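Local atomic coordinates of ankyrin repeat and SOCS box protein 11 (Homo sapiens, PDB entry 4UUC), a protein that serves as the substrate-recognition component of a cullin-5-RING E3 ubiquitin ligase, marking proteins such as BIK, DIRAS2 and RPN1 for proteasomal degradation. Residues V28-V33 against N59-N64; A142-R147 against A175-V180. All blocks are in the same frame, centred on the assembly; numbering follows the deposited sequence.

Contact 1. Residues V28-V33 against N59-N64; sequences VNVNLV and NGAHVN
N31 lays its side-chain amide over one face of the H62 imidazole, the two planes only 10° apart, with OD1 3.6 Å above the ring and over its centre. Both ends of the same amide reach the backbone of 59-64. ND2 of N31 donates to G60 O at 3.2 Å, and that carbonyl oxygen lies in the plane of the N31 amide, although ND2 itself stands well above the carbonyl plane of G60. N31 OD1 takes a weak, bent bond from H62 N (3.3 Å). Two loops of successive ankyrin repeats, ANK 1 and ANK 2, meet here, each following the second helix of its repeat. G60, at positive phi, is the C' residue of the Schellman motif that ends helix 50-58, and this turn presents its carbonyl to N31. On the N31 side an Asx turn, N31 N to N29 OD1 at 3.1 Å, lies within a type I turn from N29 to L32. The tightly packed part is the buried V30. Its CG1, anti to the backbone N (chi1 159°), meets A61 CB at 3.9 Å, both residues also touching L56, while V30 CG2 rests 4.0 Å from N59 CB. Toward solvent the contact thins: H62 and N59 are both exposed, and N59 turns its amide away, ND2 bonding to A55 O.

Contact 2. Residues A142-R147 against A175-V180; sequences ACTYQR and ARQSNV
Q146 reaches across to the neighbouring loop and accepts a hydrogen bond from S178 N on OE1, at 3.0 Å with an N-H...O angle of 146°; the donor is tilted 33° from the carbonyl plane. Q146 OE1 also lies 3.6 Å from S178 CB and faces N179 N at too poor an angle for a bond. Nearer the backbone, Q146 CG packs against Q177 CB at 3.8 Å, and the two glutamine amides are turned 71° apart. Q177 in turn lies against the end of helix 138-144: its CG sits 3.5 Å from C143 O, and its CD 3.2 Å from T144 O. A bend at chi2 folds the Q177 chain back, and NE2 donates to A173 O in its own repeat, which ties down the Q177 amide. Q146 is set by a positive phi just past the helix end, where R147 N returns to A142 O at 2.9 Å; beyond CG the Q146 chain runs extended, carrying OE1 over to the far loop. With an alanine in place of Q146, S178 N would probably lose this acceptor and a gap would open beside Q177 CB. Farther out, N179 caps helix 180-188 through OD1 to V182 N and touches V148, while R147 occupies the N-cap position of helix 148-156. Each segment spans the turn that links the two antiparallel helices of its ankyrin repeat, 142-147 with the end of helix 138-144 included, and their contact joins ANK 5 to ANK 6 in the helical stack.

Contact 1 closes before contact 2 opens along the chain, and the two lie on opposite sides of the chain's centre. Their centres are 40 Å apart and their nearest atoms about 24 Å, so neither touches the other. Each joins neighbouring repeats, ANK 1 to ANK 2 in 28-33/59-64 and ANK 5 to ANK 6 in 142-147/175-180, but at different levels of the helix pair. Contact 1 uses loops leaving the second helices, 17-26 and 50-58; contact 2 uses turns between first and second helices, 138-144 to 148-156 and 170-175 to 180-188. Separate local junctions thus link successive repeats in the elongated ankyrin domain of this substrate-recognition subunit.

Contact 1. Residues V28-V33 against N59-N64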
loop_
_atom_site.group_PDB
_atom_site.type_symbol
_atom_site.label_atom_id
_atom_site.label_comp_id
_atom_site.label_asym_id
_atom_site.label_seq_id
_atom_site.Cartn_x
_atom_site.Cartn_y
_atom_site.Cartn_z
ATOM N N VAL A 28 33.312 -2.551 -0.687
ATOM C CA VAL A 28 32.493 -3.357 0.213
ATOM C C VAL A 28 31.446 -4.127 -0.588
ATOM O O VAL A 28 31.085 -3.737 -1.701
ATOM C CB VAL A 28 31.786 -2.503 1.297
ATOM C CG1 VAL A 28 32.800 -1.715 2.115
ATOM C CG2 VAL A 28 30.765 -1.569 0.671
ATOM N N ASN A 29 30.966 -5.226 -0.016
ATOM C CA ASN A 29 29.964 -6.058 -0.667
ATOM C C ASN A 29 28.573 -5.423 -0.627
ATOM O O ASN A 29 27.913 -5.413 0.415
ATOM C CB ASN A 29 29.928 -7.437 -0.010
ATOM C CG ASN A 29 28.895 -8.355 -0.632
ATOM O OD1 ASN A 29 28.438 -8.134 -1.757
ATOM N ND2 ASN A 29 28.523 -9.400 0.101
ATOM N N VAL A 30 28.135 -4.911 -1.771
ATOM C CA VAL A 30 26.846 -4.239 -1.882
ATOM C C VAL A 30 25.679 -5.157 -1.516
ATOM O O VAL A 30 24.653 -4.697 -1.008
ATOM C CB VAL A 30 26.653 -3.691 -3.317
ATOM C CG1 VAL A 30 25.184 -3.442 -3.643
ATOM C CG2 VAL A 30 27.459 -2.414 -3.500
ATOM N N ASN A 31 25.845 -6.454 -1.762
ATOM C CA ASN A 31 24.746 -7.404 -1.622
ATOM C C ASN A 31 24.765 -8.212 -0.327
ATOM O O ASN A 31 23.984 -9.149 -0.167
ATOM C CB ASN A 31 24.744 -8.351 -2.821
ATOM C CG ASN A 31 24.187 -7.697 -4.065
ATOM O OD1 ASN A 31 23.155 -7.029 -4.013
ATOM N ND2 ASN A 31 24.874 -7.868 -5.186
ATOM N N LEU A 32 25.638 -7.837 0.603
ATOM C CA LEU A 32 25.668 -8.466 1.918
ATOM C C LEU A 32 24.320 -8.306 2.608
ATOM O O LEU A 32 23.756 -7.207 2.630
ATOM C CB LEU A 32 26.779 -7.862 2.781
ATOM C CG LEU A 32 26.829 -8.302 4.249
ATOM C CD1 LEU A 32 27.144 -9.781 4.362
ATOM C CD2 LEU A 32 27.843 -7.483 5.027
ATOM N N VAL A 33 23.802 -9.399 3.157
ATOM C CA VAL A 33 22.535 -9.357 3.872
ATOM C C VAL A 33 22.709 -9.779 5.323
ATOM O O VAL A 33 23.689 -10.442 5.683
ATOM C CB VAL A 33 21.462 -10.252 3.199
ATOM C CG1 VAL A 33 21.200 -9.790 1.779
ATOM C CG2 VAL A 33 21.880 -11.722 3.215
ATOM N N ASN A 59 25.439 -0.324 -8.641
ATOM C CA ASN A 59 26.532 -1.225 -8.298
ATOM C C ASN A 59 26.048 -2.654 -8.044
ATOM O O ASN A 59 26.688 -3.422 -7.323
ATOM C CB ASN A 59 27.285 -0.685 -7.083
ATOM C CG ASN A 59 28.137 0.521 -7.424
ATOM O OD1 ASN A 59 29.296 0.381 -7.814
ATOM N ND2 ASN A 59 27.563 1.712 -7.298
ATOM N N GLY A 60 24.912 -3.002 -8.641
ATOM C CA GLY A 60 24.479 -4.387 -8.713
ATOM C C GLY A 60 23.585 -4.895 -7.597
ATOM O O GLY A 60 23.429 -6.106 -7.442
ATOM N N ALA A 61 22.991 -3.993 -6.819
ATOM C CA ALA A 61 22.067 -4.406 -5.766
ATOM C C ALA A 61 20.896 -5.185 -6.372
ATOM O O ALA A 61 20.479 -4.905 -7.497
ATOM C CB ALA A 61 21.562 -3.194 -4.982
ATOM N N HIS A 62 20.384 -6.166 -5.631
ATOM C CA HIS A 62 19.279 -7.000 -6.103
ATOM C C HIS A 62 17.938 -6.296 -5.908
ATOM O O HIS A 62 17.425 -6.209 -4.793
ATOM C CB HIS A 62 19.281 -8.343 -5.372
ATOM C CG HIS A 62 20.526 -9.145 -5.589
ATOM N ND1 HIS A 62 21.245 -9.100 -6.764
ATOM C CD2 HIS A 62 21.186 -10.004 -4.777
ATOM C CE1 HIS A 62 22.290 -9.903 -6.669
ATOM N NE2 HIS A 62 22.279 -10.463 -5.472
ATOM N N VAL A 63 17.372 -5.810 -7.007
ATOM C CA VAL A 63 16.167 -4.985 -6.963
ATOM C C VAL A 63 14.932 -5.748 -6.465
ATOM O O VAL A 63 13.978 -5.136 -5.975
ATOM C CB VAL A 63 15.870 -4.387 -8.360
ATOM C CG1 VAL A 63 15.349 -5.462 -9.319
ATOM C CG2 VAL A 63 14.889 -3.223 -8.254
ATOM N N ASN A 64 14.954 -7.074 -6.586
ATOM C CA ASN A 64 13.823 -7.910 -6.180
ATOM C C ASN A 64 14.155 -8.835 -5.005
ATOM O O ASN A 64 13.494 -9.855 -4.797
ATOM C CB ASN A 64 13.331 -8.741 -7.372
ATOM C CG ASN A 64 12.559 -7.917 -8.382
ATOM O OD1 ASN A 64 11.568 -7.259 -8.044
ATOM N ND2 ASN A 64 13.011 -7.942 -9.630
HETATM O O HOH W 1 21.170 -6.134 -2.700
#

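Contact 2. Residues A142-R147 against A175-V180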
loop_
_atom_site.group_PDB
_atom_site.type_symbol
_atom_site.label_atom_id
_atom_site.label_comp_id
_atom_site.label_asym_id
_atom_site.label_seq_id
_atom_site.Cartn_x
_atom_site.Cartn_y
_atom_site.Cartn_z
ATOM N N ALA A 142 -8.086 1.266 1.711
ATOM C CA ALA A 142 -8.295 2.712 1.733
ATOM C C ALA A 142 -9.458 3.091 2.652
ATOM O O ALA A 142 -9.376 4.065 3.405
ATOM C CB ALA A 142 -8.548 3.233 0.318
ATOM N N CYS A 143 -10.547 2.334 2.569
ATOM C CA CYS A 143 -11.723 2.594 3.390
ATOM C C CYS A 143 -11.484 2.253 4.860
ATOM O O CYS A 143 -11.958 2.953 5.751
ATOM C CB CYS A 143 -12.924 1.816 2.852
ATOM S SG CYS A 143 -13.500 2.401 1.234
ATOM N N THR A 144 -10.733 1.188 5.112
ATOM C CA THR A 144 -10.410 0.797 6.480
ATOM C C THR A 144 -9.618 1.889 7.213
ATOM O O THR A 144 -9.819 2.108 8.409
ATOM C CB THR A 144 -9.613 -0.513 6.489
ATOM O OG1 THR A 144 -10.404 -1.541 5.882
ATOM C CG2 THR A 144 -9.254 -0.926 7.912
ATOM N N TYR A 145 -8.738 2.575 6.490
ATOM C CA TYR A 145 -7.846 3.572 7.089
ATOM C C TYR A 145 -8.210 5.022 6.749
ATOM O O TYR A 145 -7.415 5.937 6.973
ATOM C CB TYR A 145 -6.408 3.261 6.679
ATOM C CG TYR A 145 -5.929 2.000 7.360
ATOM C CD1 TYR A 145 -5.507 2.027 8.681
ATOM C CD2 TYR A 145 -5.958 0.776 6.706
ATOM C CE1 TYR A 145 -5.094 0.879 9.323
ATOM C CE2 TYR A 145 -5.544 -0.381 7.342
ATOM C CZ TYR A 145 -5.117 -0.322 8.652
ATOM O OH TYR A 145 -4.704 -1.467 9.299
ATOM N N GLN A 146 -9.420 5.223 6.235
ATOM C CA GLN A 146 -9.986 6.564 6.043
ATOM C C GLN A 146 -9.154 7.429 5.098
ATOM O O GLN A 146 -9.011 8.637 5.305
ATOM C CB GLN A 146 -10.132 7.274 7.395
ATOM C CG GLN A 146 -10.902 6.475 8.441
ATOM C CD GLN A 146 -11.115 7.251 9.729
ATOM O OE1 GLN A 146 -12.245 7.581 10.090
ATOM N NE2 GLN A 146 -10.027 7.543 10.431
ATOM N N ARG A 147 -8.623 6.811 4.049
ATOM C CA ARG A 147 -7.793 7.512 3.078
ATOM C C ARG A 147 -8.655 8.079 1.957
ATOM O O ARG A 147 -8.799 7.470 0.896
ATOM C CB ARG A 147 -6.728 6.569 2.517
ATOM C CG ARG A 147 -5.878 5.899 3.587
ATOM C CD ARG A 147 -5.194 6.907 4.500
ATOM N NE ARG A 147 -4.247 6.266 5.412
ATOM C CZ ARG A 147 -3.646 6.889 6.421
ATOM N NH1 ARG A 147 -3.895 8.175 6.651
ATOM N NH2 ARG A 147 -2.797 6.233 7.201
ATOM N N ALA A 175 -18.052 1.732 7.228
ATOM C CA ALA A 175 -19.088 1.864 8.251
ATOM C C ALA A 175 -18.521 1.719 9.661
ATOM O O ALA A 175 -19.073 2.263 10.614
ATOM C CB ALA A 175 -20.188 0.838 8.017
ATOM N N ARG A 176 -17.427 0.972 9.789
ATOM C CA ARG A 176 -16.784 0.773 11.085
ATOM C C ARG A 176 -15.884 1.942 11.477
ATOM O O ARG A 176 -15.441 2.026 12.626
ATOM C CB ARG A 176 -15.953 -0.509 11.080
ATOM C CG ARG A 176 -16.752 -1.780 10.933
ATOM C CD ARG A 176 -15.879 -2.981 11.255
ATOM N NE ARG A 176 -16.501 -4.241 10.870
ATOM C CZ ARG A 176 -16.426 -4.779 9.656
ATOM N NH1 ARG A 176 -15.754 -4.170 8.688
ATOM N NH2 ARG A 176 -17.025 -5.933 9.407
ATOM N N GLN A 177 -15.597 2.823 10.521
ATOM C CA GLN A 177 -14.732 3.975 10.767
ATOM C C GLN A 177 -15.571 5.232 11.004
ATOM O O GLN A 177 -16.760 5.140 11.305
ATOM C CB GLN A 177 -13.764 4.198 9.598
ATOM C CG GLN A 177 -13.076 2.944 9.079
ATOM C CD GLN A 177 -12.486 2.082 10.173
ATOM O OE1 GLN A 177 -11.958 2.586 11.166
ATOM N NE2 GLN A 177 -12.573 0.768 9.996
ATOM N N SER A 178 -14.943 6.397 10.858
ATOM C CA SER A 178 -15.565 7.666 11.229
ATOM C C SER A 178 -15.547 8.708 10.106
ATOM O O SER A 178 -15.702 9.905 10.369
ATOM C CB SER A 178 -14.861 8.239 12.464
ATOM O OG SER A 178 -14.941 7.336 13.553
ATOM N N ASN A 179 -15.376 8.259 8.864
ATOM C CA ASN A 179 -15.276 9.176 7.726
ATOM C C ASN A 179 -16.517 9.178 6.842
ATOM O O ASN A 179 -16.787 8.216 6.119
ATOM C CB ASN A 179 -14.060 8.843 6.867
ATOM C CG ASN A 179 -13.690 9.978 5.933
ATOM O OD1 ASN A 179 -14.349 10.199 4.919
ATOM N ND2 ASN A 179 -12.636 10.715 6.280
ATOM N N VAL A 180 -17.250 10.285 6.897
ATOM C CA VAL A 180 -18.480 10.465 6.139
ATOM C C VAL A 180 -18.215 10.629 4.643
ATOM O O VAL A 180 -18.977 10.114 3.822
ATOM C CB VAL A 180 -19.268 11.692 6.670
ATOM C CG1 VAL A 180 -20.386 12.117 5.707
ATOM C CG2 VAL A 180 -19.844 11.393 8.046
#